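Local coordinates for PGRP domain of peptidoglycan recognition protein 3 (Branchiostoma belcheri tsingtauense, PDB 4ZXM) that probably recognises bacterial peptidoglycan and cleaves it as an N-acetylmuramoyl-L-alanine amidase, at residues V120-S124 against N242-I248. Residues are numbered along the deposited sequence; the frame is centred on the assembly and turned at random.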
loop_
_atom_site.group_PDB
_atom_site.type_symbol
_atom_site.label_atom_id
_atom_site.label_comp_id
_atom_site.label_asym_id
_atom_site.label_seq_id
_atom_site.Cartn_x
_atom_site.Cartn_y
_atom_site.Cartn_z
ATOM N N VAL A 120 -1.028 4.694 -6.051
ATOM C CA VAL A 120 -1.422 3.447 -6.679
ATOM C C VAL A 120 -1.943 2.491 -5.630
ATOM O O VAL A 120 -1.367 2.384 -4.558
ATOM C CB VAL A 120 -0.241 2.777 -7.388
ATOM C CG1 VAL A 120 -0.703 1.511 -8.100
ATOM C CG2 VAL A 120 0.404 3.753 -8.363
ATOM N N ILE A 121 -3.024 1.791 -5.946
ATOM C CA ILE A 121 -3.563 0.799 -5.032
ATOM C C ILE A 121 -3.318 -0.606 -5.549
ATOM O O ILE A 121 -3.567 -0.909 -6.711
ATOM C CB ILE A 121 -5.039 1.062 -4.757
ATOM C CG1 ILE A 121 -5.135 2.325 -3.904
ATOM C CG2 ILE A 121 -5.680 -0.115 -4.030
ATOM C CD1 ILE A 121 -6.527 2.878 -3.827
ATOM N N HIS A 122 -2.803 -1.446 -4.659
ATOM C CA HIS A 122 -2.454 -2.825 -4.966
ATOM C C HIS A 122 -3.252 -3.748 -4.068
ATOM O O HIS A 122 -3.968 -3.298 -3.178
ATOM C CB HIS A 122 -0.978 -3.068 -4.676
ATOM C CG HIS A 122 -0.058 -2.226 -5.488
ATOM N ND1 HIS A 122 0.514 -2.673 -6.659
ATOM C CD2 HIS A 122 0.394 -0.965 -5.301
ATOM C CE1 HIS A 122 1.274 -1.718 -7.164
ATOM N NE2 HIS A 122 1.222 -0.673 -6.357
ATOM N N HIS A 123 -3.103 -5.043 -4.308
ATOM C CA HIS A 123 -3.530 -6.064 -3.361
ATOM C C HIS A 123 -2.484 -7.172 -3.366
ATOM O O HIS A 123 -1.804 -7.396 -4.365
ATOM C CB HIS A 123 -4.951 -6.573 -3.663
ATOM C CG HIS A 123 -5.043 -7.570 -4.782
ATOM N ND1 HIS A 123 -4.445 -7.384 -6.013
ATOM C CD2 HIS A 123 -5.715 -8.741 -4.867
ATOM C CE1 HIS A 123 -4.715 -8.416 -6.793
ATOM N NE2 HIS A 123 -5.487 -9.252 -6.122
ATOM N N SER A 124 -2.329 -7.834 -2.227
ATOM C CA SER A 124 -1.302 -8.846 -2.067
ATOM C C SER A 124 -1.614 -10.097 -2.881
ATOM O O SER A 124 -0.728 -10.912 -3.129
ATOM C CB SER A 124 -1.156 -9.208 -0.591
ATOM O OG SER A 124 -2.375 -9.696 -0.063
ATOM N N ASN A 242 -11.949 -7.879 -10.131
ATOM C CA ASN A 242 -11.525 -7.629 -8.759
ATOM C C ASN A 242 -12.393 -6.590 -8.063
ATOM O O ASN A 242 -12.523 -5.461 -8.532
ATOM C CB ASN A 242 -10.078 -7.155 -8.757
ATOM C CG ASN A 242 -9.428 -7.293 -7.405
ATOM O OD1 ASN A 242 -9.475 -6.371 -6.603
ATOM N ND2 ASN A 242 -8.832 -8.455 -7.137
ATOM N N LEU A 243 -12.965 -6.983 -6.930
ATOM C CA LEU A 243 -13.903 -6.145 -6.175
ATOM C C LEU A 243 -13.274 -4.917 -5.516
ATOM O O LEU A 243 -13.951 -3.901 -5.336
ATOM C CB LEU A 243 -14.610 -6.984 -5.106
ATOM C CG LEU A 243 -15.619 -7.997 -5.642
ATOM C CD1 LEU A 243 -16.053 -8.945 -4.541
ATOM C CD2 LEU A 243 -16.818 -7.276 -6.228
ATOM N N LEU A 244 -12.002 -5.021 -5.136
ATOM C CA LEU A 244 -11.268 -3.872 -4.614
ATOM C C LEU A 244 -11.190 -2.793 -5.682
ATOM O O LEU A 244 -11.576 -1.645 -5.460
ATOM C CB LEU A 244 -9.853 -4.274 -4.182
ATOM C CG LEU A 244 -8.814 -3.163 -3.950
ATOM C CD1 LEU A 244 -9.273 -2.184 -2.877
ATOM C CD2 LEU A 244 -7.461 -3.756 -3.591
ATOM N N TYR A 245 -10.708 -3.176 -6.854
ATOM C CA TYR A 245 -10.500 -2.224 -7.927
ATOM C C TYR A 245 -11.785 -1.655 -8.531
ATOM O O TYR A 245 -11.744 -0.630 -9.206
ATOM C CB TYR A 245 -9.678 -2.857 -9.022
ATOM C CG TYR A 245 -8.263 -3.261 -8.622
ATOM C CD1 TYR A 245 -7.421 -2.390 -7.931
ATOM C CD2 TYR A 245 -7.755 -4.510 -8.978
ATOM C CE1 TYR A 245 -6.132 -2.769 -7.583
ATOM C CE2 TYR A 245 -6.469 -4.892 -8.640
ATOM C CZ TYR A 245 -5.662 -4.021 -7.941
ATOM O OH TYR A 245 -4.388 -4.403 -7.605
ATOM N N ASP A 246 -12.912 -2.325 -8.309
ATOM C CA ASP A 246 -14.216 -1.738 -8.617
ATOM C C ASP A 246 -14.496 -0.589 -7.670
ATOM O O ASP A 246 -14.991 0.455 -8.079
ATOM C CB ASP A 246 -15.336 -2.770 -8.463
ATOM C CG ASP A 246 -15.262 -3.886 -9.496
ATOM O OD1 ASP A 246 -14.618 -3.692 -10.555
ATOM O OD2 ASP A 246 -15.857 -4.962 -9.242
ATOM N N ASP A 247 -14.177 -0.799 -6.399
ATOM C CA ASP A 247 -14.469 0.173 -5.363
ATOM C C ASP A 247 -13.706 1.473 -5.545
ATOM O O ASP A 247 -14.276 2.551 -5.393
ATOM C CB ASP A 247 -14.155 -0.395 -3.981
ATOM C CG ASP A 247 -14.873 0.353 -2.881
ATOM O OD1 ASP A 247 -16.058 0.044 -2.634
ATOM O OD2 ASP A 247 -14.265 1.258 -2.269
ATOM N N ILE A 248 -12.427 1.381 -5.888
ATOM C CA ILE A 248 -11.601 2.589 -5.959
ATOM C C ILE A 248 -12.071 3.573 -7.032
ATOM O O ILE A 248 -11.615 4.716 -7.059
ATOM C CB ILE A 248 -10.091 2.299 -6.125
ATOM C CG1 ILE A 248 -9.791 1.704 -7.498
ATOM C CG2 ILE A 248 -9.600 1.401 -4.999
ATOM C CD1 ILE A 248 -8.314 1.519 -7.757
#
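Tyr245 reaches from helix 243-247 to the end of strand 116-123 and meets His123 there. The two rings form an offset edge-to-face pair, the edge of Tyr245 toward the face of His123, with planes 79° apart. A weak, bent hydrogen bond runs from His123 ND1 to Tyr245 OH, 3.4 Å. Beside the hydroxyl, Tyr245 CE1 sits 3.3 Å from Ile121 O, which lies near the ring plane. With CG anti to the carbonyl carbon (chi1 -64°), the Tyr245 ring reaches the strand although its CB does not point at it. Asn242 and His123 point at each other from opposite directions, amide and ring planes 66° apart, with Asn242 ND2 3.6 Å from His123 NE2. Asn242 OD1 caps the helix through weak bonds from the backbone N of Leu244 and Tyr245. Leu244 CD2 packs on His123 CB at 3.8 Å. Ile121 and Ile248 slide past each other in opposite directions, CD1 to CG2 3.6 Å. A phenylalanine in place of Tyr245 would probably leave His123 ND1 without this acceptor and the imidazole freer to turn. The contact fastens the C-terminal helix to the central sheet: aliphatic groups pack between strand and helix, while the tyrosine hydroxyl adds a weak polar link.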